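Local coordinates for protein putative ManD family dehydratase (Pantoea ananatis, PDB 3T6C) that catalyses, at a low rate, the magnesium-dependent dehydration of D-gluconate to 2-dehydro-3-deoxy-D-gluconate, and probably has no significant part in gluconate breakdown in the cell, at residues A[179-184]-A[244-249]; A[158-163]-A[230-235]; A[429-432]-A[436-439]. All blocks are in the same frame, centred on the assembly; numbering follows the deposited sequence. Where two conformers were deposited one is given.

Contact 1 of 3, residues A[179-184]-A[244-249]; sequences GMYGGA and LHDAHE. With MG (magnesium ion), chain C; GCO (D-gluconic acid), chain D; EDO (1,2-ethanediol), chain G.
Tyr181 and His248 stack face to face at the mouth of the enolase-superfamily barrel, where the loop after strand 173-176 meets the C-terminal end of the neighbouring parallel strand 242-246. The two are probably the proton donors and acceptors of the active site, as in related dehydratases. Their ring centroids lie 3.8 Å apart with the planes at 27°, and His248 CD2 sits over the centre of the phenol ring. Met180 CG covers the opposite face, so the tyrosine is held between an imidazole and a thioether chain. Tyr103 of a neighbouring subunit also meets the His248 ring.

Polar contacts join both rings to D-gluconate. The substrate O3 approaches the edge of the phenol, and Tyr181 OH makes a very short hydrogen bond to it, 2.5 Å; Arg175 is a second partner of that hydroxyl. His248 NE2 bonds to O4 of gluconate at 2.9 Å, nearly straight at 166°. A tyrosine and a histidine suit these places because each combines a flat stacking face with a polar group at its rim.

Metal binding falls to Asp246. With CG anti to the backbone N (chi1 -170°), its carboxylate extends from the strand end so that OD2 binds magnesium at 2.0 Å, alongside Glu272 and Glu298. Gluconate O1B and O2 chelate the same ion.

Two waters complete the site. One bridges the backbones, accepting from Gly182 N and donating to Asp246 O. Gly182 and Gly183 sit centrally in the type I' turn Tyr181-Ala184, where positive phi favours glycine. The other, a magnesium ligand, donates to Asp246 OD1 at 2.6 Å.

Contact 2 of 3, residues A[158-163]-A[230-235]; sequences EVEDSA and FDHLRN
Val159 and Glu160 of helix 156-168 meet His232 and Leu233 of helix 219-237, two neighbouring helices on the outside of the barrel that pack over strands 173-176 and 242-246. The short segments run in broadly the same direction, crossing at -44° with their axes 10.1 Å apart at closest approach.

Val159 comes first and points into the interface. Its CG1 meets Leu233 CD2 at 4.1 Å, the two side chains crossing at about a right angle; both also touch Cys176 of the strand beneath. Branched aliphatic residues suit this buried layer between helices and sheet.

Glu160 follows and does two things. Its backbone gives the leucine a surface, with Leu233 CD2 lying 3.7 Å from Glu160 CA. Its side chain runs out extended, CG anti to the backbone N, and carries OE1 to the edge of the His232 ring. There His232 NE2 donates a hydrogen bond of 2.8 Å to Glu160 OE1. The bond is bent, 142° at the hydrogen, and arrives 39° out of the carboxylate plane.

Since Arg164, one turn further along the first helix, forms a salt bridge with Glu160 OE2, both carboxylate oxygens have a partner. The carboxylate may favour a protonated imidazole at His232, but the salt bridge to Arg164 partly balances its charge, so the effect is probably modest.

Contact 3 of 3, residues A[429-432]-A[436-439]; sequences MART and TVWR. With EDO (1,2-ethanediol), chain F.
Ala430 and Trp438 are joined by backbone across the small C-terminal beta hairpin, Trp438 N donating to Ala430 O at 2.8 Å. A second bond, Thr432 N to Thr436 O at 2.9 Å, lies nearer the turn. Between them Arg431 and Val437 form an antiparallel non-hydrogen-bonded pair, where Arg431 CA adds a CA-H...O contact to Thr436 O of 3.1 Å.

In the conformer described, Val437 CG2 lies over one face of the Arg431 guanidinium, a detail to be taken with caution; arginine suits the place because its long chain reaches several polar partners. Thr432 divides its branches: OG1 packs against Thr436 CB, while CG2, anti to the carbonyl carbon, rests 3.5 Å from Trp438 CE3.

Further out, Arg431 NH1 bonds to Gly435 O of its own chain and forms a salt bridge with Asp93 of a neighbouring subunit; Pro213 O takes its NE. Asp434 of the same chain and, from a third subunit, Arg142 bond to Thr436 OG1. Trp438 NE1 donates to Glu249 O, and its ring meets Phe217 edge to face. The hairpin supplies two strands, 437-438 only weakly bonded, to a mixed sheet in which 215-216 runs parallel to 430-431 just ahead of helix 219-237.

All three contacts are largely buried, but their depth and chemistry differ. Contact 1, nearest the chain centre, is rich in metal, substrate and aromatic interactions at the barrel mouth; contact 2 lies farther out, a helix pair with an aliphatic interface and one histidine-carboxylate hydrogen bond; contact 3 is mainly backbone bonding, with neighbouring subunits close by. Helix 219-237 of contact 2 leads directly into strand 242-246 of contact 1, and the two contacts touch where Phe230 CZ packs 3.7 Å from His245 CB. The Trp438 indole joins contact 3 to contact 1. Contacts 2 and 3 stay apart, about 18 Å between nearest atoms.

Contact 1 of 3, residues A[179-184]-A[244-249]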
loop_
_atom_site.group_PDB
_atom_site.type_symbol
_atom_site.label_atom_id
_atom_site.label_comp_id
_atom_site.label_asym_id
_atom_site.label_seq_id
_atom_site.Cartn_x
_atom_site.Cartn_y
_atom_site.Cartn_z
ATOM N N GLY A 179 16.862 -1.769 38.651
ATOM C CA GLY A 179 18.075 -1.083 38.157
ATOM C C GLY A 179 17.821 0.021 37.122
ATOM O O GLY A 179 18.615 0.226 36.172
ATOM N N MET A 180 16.724 0.753 37.293
ATOM C CA MET A 180 16.372 1.857 36.369
ATOM C C MET A 180 16.456 1.470 34.879
ATOM O O MET A 180 15.766 0.536 34.476
ATOM C CB MET A 180 17.106 3.164 36.676
ATOM C CG MET A 180 16.236 4.397 36.295
ATOM S SD MET A 180 17.137 5.910 36.641
ATOM C CE MET A 180 16.863 6.080 38.397
ATOM N N TYR A 181 17.279 2.156 34.060
ATOM C CA TYR A 181 17.284 1.886 32.587
ATOM C C TYR A 181 18.410 0.917 32.180
ATOM O O TYR A 181 19.577 1.102 32.576
ATOM C CB TYR A 181 17.383 3.215 31.825
ATOM C CG TYR A 181 16.354 4.228 32.302
ATOM C CD1 TYR A 181 15.005 3.869 32.409
ATOM C CD2 TYR A 181 16.713 5.538 32.626
ATOM C CE1 TYR A 181 14.080 4.727 32.837
ATOM C CE2 TYR A 181 15.736 6.453 33.075
ATOM C CZ TYR A 181 14.420 6.029 33.169
ATOM O OH TYR A 181 13.427 6.918 33.599
ATOM N N GLY A 182 18.078 -0.151 31.459
ATOM C CA GLY A 182 19.097 -1.148 31.090
ATOM C C GLY A 182 19.573 -1.994 32.277
ATOM O O GLY A 182 20.478 -2.839 32.142
ATOM N N GLY A 183 19.016 -1.735 33.457
ATOM C CA GLY A 183 19.422 -2.456 34.650
ATOM C C GLY A 183 20.649 -1.818 35.297
ATOM O O GLY A 183 21.145 -2.330 36.297
ATOM N N ALA A 184 21.158 -0.725 34.723
ATOM C CA ALA A 184 22.450 -0.129 35.167
ATOM C C ALA A 184 22.383 0.772 36.431
ATOM O O ALA A 184 23.433 1.149 36.995
ATOM C CB ALA A 184 23.148 0.651 33.964
ATOM N N LEU A 244 3.591 -0.146 34.791
ATOM C CA LEU A 244 4.207 0.462 33.591
ATOM C C LEU A 244 5.678 0.078 33.561
ATOM O O LEU A 244 6.264 -0.236 34.596
ATOM C CB LEU A 244 4.120 2.005 33.670
ATOM C CG LEU A 244 2.737 2.651 33.581
ATOM C CD1 LEU A 244 1.828 2.407 34.828
ATOM C CD2 LEU A 244 2.900 4.107 33.323
ATOM N N HIS A 245 6.283 0.061 32.364
ATOM C CA HIS A 245 7.724 -0.194 32.272
ATOM C C HIS A 245 8.307 0.682 31.168
ATOM O O HIS A 245 7.665 0.863 30.125
ATOM C CB HIS A 245 8.053 -1.689 31.994
ATOM C CG HIS A 245 9.531 -1.956 31.968
ATOM N ND1 HIS A 245 10.324 -1.885 33.105
ATOM C CD2 HIS A 245 10.370 -2.182 30.928
ATOM C CE1 HIS A 245 11.590 -2.106 32.754
ATOM N NE2 HIS A 245 11.644 -2.279 31.446
ATOM N N ASP A 246 9.512 1.206 31.401
ATOM C CA ASP A 246 10.186 2.061 30.414
ATOM C C ASP A 246 11.423 1.342 29.870
ATOM O O ASP A 246 12.428 1.137 30.618
ATOM C CB ASP A 246 10.593 3.372 31.133
ATOM C CG ASP A 246 11.097 4.467 30.184
ATOM O OD1 ASP A 246 11.381 4.209 28.990
ATOM O OD2 ASP A 246 11.197 5.636 30.654
ATOM N N ALA A 247 11.372 0.940 28.593
ATOM C CA ALA A 247 12.535 0.268 27.976
ATOM C C ALA A 247 13.626 1.275 27.634
ATOM O O ALA A 247 14.761 0.882 27.456
ATOM C CB ALA A 247 12.086 -0.439 26.736
ATOM N N HIS A 248 13.260 2.561 27.522
ATOM C CA HIS A 248 14.248 3.665 27.399
ATOM C C HIS A 248 15.272 3.438 26.301
ATOM O O HIS A 248 16.477 3.638 26.489
ATOM C CB HIS A 248 14.942 3.904 28.743
ATOM C CG HIS A 248 15.353 5.334 28.985
ATOM N ND1 HIS A 248 16.452 5.911 28.380
ATOM C CD2 HIS A 248 14.839 6.277 29.811
ATOM C CE1 HIS A 248 16.595 7.156 28.815
ATOM N NE2 HIS A 248 15.625 7.407 29.684
ATOM N N GLU A 249 14.761 2.967 25.153
ATOM C CA GLU A 249 15.543 2.720 23.904
ATOM C C GLU A 249 16.800 1.835 24.109
ATOM O O GLU A 249 17.719 1.915 23.299
ATOM C CB GLU A 249 15.920 4.045 23.161
ATOM C CG GLU A 249 16.828 5.051 23.962
ATOM C CD GLU A 249 17.203 6.354 23.204
ATOM O OE1 GLU A 249 16.738 6.542 22.057
ATOM O OE2 GLU A 249 18.014 7.149 23.769
HETATM MG MG MG C . 10.964 7.490 29.823
HETATM C C1 GCO D . 11.133 9.270 32.134
HETATM C C2 GCO D . 12.387 9.555 31.395
HETATM C C3 GCO D . 13.465 10.240 32.212
HETATM C C4 GCO D . 14.582 10.737 31.316
HETATM C C5 GCO D . 15.112 12.049 31.839
HETATM C C6 GCO D . 16.223 12.637 30.986
HETATM O O1A GCO D . 10.781 9.943 33.147
HETATM O O1B GCO D . 10.327 8.419 31.634
HETATM O O2 GCO D . 12.745 8.422 30.648
HETATM O O3 GCO D . 13.904 9.308 33.129
HETATM O O4 GCO D . 15.601 9.755 31.311
HETATM O O5 GCO D . 14.067 12.947 31.902
HETATM O O6 GCO D . 16.710 13.885 31.436
HETATM C C1 EDO G . 23.882 -3.702 34.510
HETATM O O1 EDO G . 24.239 -4.149 35.822
HETATM C C2 EDO G . 23.412 -4.913 33.694
HETATM O O2 EDO G . 22.569 -4.474 32.602
HETATM O O HOH W 1 15.461 0.388 30.425
HETATM O O HOH W 2 11.985 6.653 28.194
#

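Contact 2 of 3, residues A[158-163]-A[230-235]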
loop_
_atom_site.group_PDB
_atom_site.type_symbol
_atom_site.label_atom_id
_atom_site.label_comp_id
_atom_site.label_asym_id
_atom_site.label_seq_id
_atom_site.Cartn_x
_atom_site.Cartn_y
_atom_site.Cartn_z
ATOM N N GLU A 158 12.749 -6.260 46.110
ATOM C CA GLU A 158 12.838 -4.840 46.441
ATOM C C GLU A 158 11.838 -4.066 45.604
ATOM O O GLU A 158 11.237 -3.118 46.091
ATOM C CB GLU A 158 14.248 -4.301 46.181
ATOM C CG GLU A 158 15.247 -4.858 47.186
ATOM C CD GLU A 158 16.578 -4.118 47.138
ATOM O OE1 GLU A 158 16.751 -3.181 46.317
ATOM O OE2 GLU A 158 17.457 -4.481 47.951
ATOM N N VAL A 159 11.711 -4.424 44.322
ATOM C CA VAL A 159 10.740 -3.708 43.463
ATOM C C VAL A 159 9.318 -3.932 44.008
ATOM O O VAL A 159 8.497 -2.987 44.131
ATOM C CB VAL A 159 10.844 -4.148 41.980
ATOM C CG1 VAL A 159 9.793 -3.406 41.111
ATOM C CG2 VAL A 159 12.217 -3.824 41.457
ATOM N N GLU A 160 9.042 -5.178 44.385
ATOM C CA GLU A 160 7.741 -5.509 44.964
ATOM C C GLU A 160 7.474 -4.685 46.209
ATOM O O GLU A 160 6.380 -4.129 46.377
ATOM C CB GLU A 160 7.685 -7.006 45.304
ATOM C CG GLU A 160 6.424 -7.434 46.082
ATOM C CD GLU A 160 6.598 -8.756 46.813
ATOM O OE1 GLU A 160 7.551 -9.522 46.523
ATOM O OE2 GLU A 160 5.720 -9.083 47.669
ATOM N N ASP A 161 8.455 -4.586 47.105
ATOM C CA ASP A 161 8.222 -3.851 48.347
ATOM C C ASP A 161 7.968 -2.377 48.059
ATOM O O ASP A 161 7.151 -1.726 48.698
ATOM C CB ASP A 161 9.438 -3.941 49.280
ATOM C CG ASP A 161 9.605 -5.315 49.932
ATOM O OD1 ASP A 161 8.615 -6.039 50.117
ATOM O OD2 ASP A 161 10.764 -5.639 50.254
ATOM N N SER A 162 8.715 -1.822 47.127
ATOM C CA SER A 162 8.537 -0.422 46.766
ATOM C C SER A 162 7.141 -0.169 46.162
ATOM O O SER A 162 6.448 0.810 46.487
ATOM C CB SER A 162 9.605 -0.027 45.748
ATOM O OG SER A 162 9.379 1.348 45.364
ATOM N N ALA A 163 6.738 -1.049 45.263
ATOM C CA ALA A 163 5.441 -0.882 44.604
ATOM C C ALA A 163 4.320 -1.013 45.640
ATOM O O ALA A 163 3.358 -0.253 45.593
ATOM C CB ALA A 163 5.276 -1.875 43.485
ATOM N N PHE A 230 7.808 -8.867 35.866
ATOM C CA PHE A 230 6.372 -8.652 35.842
ATOM C C PHE A 230 5.546 -9.853 36.223
ATOM O O PHE A 230 4.489 -9.692 36.847
ATOM C CB PHE A 230 5.898 -7.919 34.571
ATOM C CG PHE A 230 6.304 -6.476 34.588
ATOM C CD1 PHE A 230 5.503 -5.556 35.222
ATOM C CD2 PHE A 230 7.531 -6.069 34.074
ATOM C CE1 PHE A 230 5.904 -4.249 35.361
ATOM C CE2 PHE A 230 7.938 -4.742 34.182
ATOM C CZ PHE A 230 7.107 -3.825 34.823
ATOM N N ASP A 231 6.063 -11.048 35.938
ATOM C CA ASP A 231 5.394 -12.258 36.469
ATOM C C ASP A 231 5.378 -12.226 38.001
ATOM O O ASP A 231 4.331 -12.505 38.636
ATOM C CB ASP A 231 6.148 -13.477 35.958
ATOM C CG ASP A 231 5.442 -14.786 36.265
ATOM O OD1 ASP A 231 4.355 -15.037 35.729
ATOM O OD2 ASP A 231 5.983 -15.565 37.045
ATOM N N HIS A 232 6.506 -11.856 38.607
ATOM C CA HIS A 232 6.606 -11.844 40.066
ATOM C C HIS A 232 5.680 -10.777 40.600
ATOM O O HIS A 232 4.954 -11.017 41.579
ATOM C CB HIS A 232 8.045 -11.523 40.487
ATOM C CG HIS A 232 8.179 -11.296 41.958
ATOM N ND1 HIS A 232 8.247 -12.343 42.849
ATOM C CD2 HIS A 232 8.247 -10.158 42.698
ATOM C CE1 HIS A 232 8.372 -11.868 44.079
ATOM N NE2 HIS A 232 8.359 -10.549 44.017
ATOM N N LEU A 233 5.682 -9.598 39.986
ATOM C CA LEU A 233 4.848 -8.503 40.493
ATOM C C LEU A 233 3.372 -8.832 40.393
ATOM O O LEU A 233 2.634 -8.542 41.296
ATOM C CB LEU A 233 5.156 -7.191 39.759
ATOM C CG LEU A 233 6.566 -6.633 40.016
ATOM C CD1 LEU A 233 6.772 -5.450 39.072
ATOM C CD2 LEU A 233 6.783 -6.209 41.495
ATOM N N ARG A 234 2.938 -9.459 39.298
ATOM C CA ARG A 234 1.534 -9.838 39.194
ATOM C C ARG A 234 1.180 -10.920 40.208
ATOM O O ARG A 234 0.092 -10.903 40.780
ATOM C CB ARG A 234 1.191 -10.281 37.775
ATOM C CG ARG A 234 1.170 -9.113 36.790
ATOM C CD ARG A 234 0.074 -8.098 37.238
ATOM N NE ARG A 234 -0.189 -7.078 36.221
ATOM C CZ ARG A 234 -0.712 -5.879 36.435
ATOM N NH1 ARG A 234 -1.101 -5.486 37.657
ATOM N NH2 ARG A 234 -0.907 -5.081 35.403
ATOM N N ASN A 235 2.106 -11.853 40.449
ATOM C CA ASN A 235 1.880 -12.922 41.417
ATOM C C ASN A 235 1.672 -12.358 42.817
ATOM O O ASN A 235 0.823 -12.844 43.576
ATOM C CB ASN A 235 3.071 -13.879 41.406
ATOM C CG ASN A 235 2.888 -15.067 42.356
ATOM O OD1 ASN A 235 1.772 -15.556 42.544
ATOM N ND2 ASN A 235 3.978 -15.534 42.939
#

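Contact 3 of 3, residues A[429-432]-A[436-439]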
loop_
_atom_site.group_PDB
_atom_site.type_symbol
_atom_site.label_atom_id
_atom_site.label_comp_id
_atom_site.label_asym_id
_atom_site.label_seq_id
_atom_site.Cartn_x
_atom_site.Cartn_y
_atom_site.Cartn_z
ATOM N N MET A 429 26.765 8.358 28.706
ATOM C CA MET A 429 27.725 7.488 28.011
ATOM C C MET A 429 27.342 6.075 28.478
ATOM O O MET A 429 27.929 5.511 29.428
ATOM C CB MET A 429 29.137 7.848 28.526
ATOM C CG MET A 429 30.266 7.022 27.917
ATOM S SD MET A 429 30.503 7.434 26.158
ATOM C CE MET A 429 31.199 9.087 26.282
ATOM N N ALA A 430 26.490 5.437 27.689
ATOM C CA ALA A 430 26.012 4.088 28.015
ATOM C C ALA A 430 26.635 3.150 27.021
ATOM O O ALA A 430 26.521 3.373 25.817
ATOM C CB ALA A 430 24.467 4.048 27.902
ATOM N N ARG A 431 27.364 2.140 27.506
ATOM C CA ARG A 431 28.043 1.240 26.583
ATOM C C ARG A 431 27.613 -0.194 26.831
ATOM O O ARG A 431 27.378 -0.592 27.977
ATOM C CB ARG A 431 29.570 1.394 26.722
ATOM C CG ARG A 431 30.080 2.756 26.243
ATOM C CD ARG A 431 31.587 2.808 26.348
ATOM N NE ARG A 431 32.133 4.102 25.967
ATOM C CZ ARG A 431 32.486 4.471 24.732
ATOM N NH1 ARG A 431 32.268 3.686 23.667
ATOM N NH2 ARG A 431 33.023 5.681 24.552
ATOM N N THR A 432 27.451 -0.951 25.748
ATOM C CA THR A 432 27.171 -2.402 25.859
ATOM C C THR A 432 28.469 -3.119 26.244
ATOM O O THR A 432 29.532 -2.524 26.311
ATOM C CB THR A 432 26.562 -2.965 24.544
ATOM O OG1 THR A 432 27.560 -2.866 23.516
ATOM C CG2 THR A 432 25.326 -2.147 24.138
ATOM N N THR A 436 30.396 -0.755 22.826
ATOM C CA THR A 436 29.618 0.064 21.879
ATOM C C THR A 436 28.768 1.130 22.574
ATOM O O THR A 436 27.973 0.818 23.484
ATOM C CB THR A 436 28.638 -0.862 21.103
ATOM O OG1 THR A 436 29.358 -1.930 20.416
ATOM C CG2 THR A 436 27.905 -0.036 20.031
ATOM N N VAL A 437 28.900 2.367 22.101
ATOM C CA VAL A 437 27.999 3.449 22.499
ATOM C C VAL A 437 26.558 3.093 22.157
ATOM O O VAL A 437 26.282 2.691 21.025
ATOM C CB VAL A 437 28.366 4.736 21.774
ATOM C CG1 VAL A 437 27.307 5.854 22.021
ATOM C CG2 VAL A 437 29.761 5.191 22.244
ATOM N N TRP A 438 25.639 3.226 23.122
ATOM C CA TRP A 438 24.226 2.986 22.805
ATOM C C TRP A 438 23.429 4.244 23.044
ATOM O O TRP A 438 23.769 5.018 23.913
ATOM C CB TRP A 438 23.689 1.882 23.708
ATOM C CG TRP A 438 22.464 1.177 23.152
ATOM C CD1 TRP A 438 21.121 1.428 23.464
ATOM C CD2 TRP A 438 22.472 0.090 22.239
ATOM N NE1 TRP A 438 20.313 0.569 22.745
ATOM C CE2 TRP A 438 21.111 -0.279 22.005
ATOM C CE3 TRP A 438 23.494 -0.613 21.582
ATOM C CZ2 TRP A 438 20.760 -1.315 21.135
ATOM C CZ3 TRP A 438 23.143 -1.641 20.727
ATOM C CH2 TRP A 438 21.785 -1.986 20.510
ATOM N N ARG A 439 22.315 4.419 22.354
ATOM C CA ARG A 439 21.450 5.556 22.652
ATOM C C ARG A 439 20.890 5.351 24.051
ATOM O O ARG A 439 20.348 4.282 24.403
ATOM C CB ARG A 439 20.352 5.658 21.552
ATOM C CG ARG A 439 20.929 5.972 20.206
ATOM C CD ARG A 439 19.917 5.725 19.079
ATOM N NE ARG A 439 20.432 6.221 17.793
ATOM C CZ ARG A 439 20.142 5.704 16.599
ATOM N NH1 ARG A 439 19.404 4.584 16.513
ATOM N NH2 ARG A 439 20.609 6.285 15.475
HETATM C C1 EDO F . 22.353 9.815 17.637
HETATM O O1 EDO F . 22.263 8.424 18.040
HETATM C C2 EDO F . 21.383 10.268 16.542
HETATM O O2 EDO F . 21.499 9.355 15.422
HETATM O O HOH W 3 25.689 6.501 25.195
#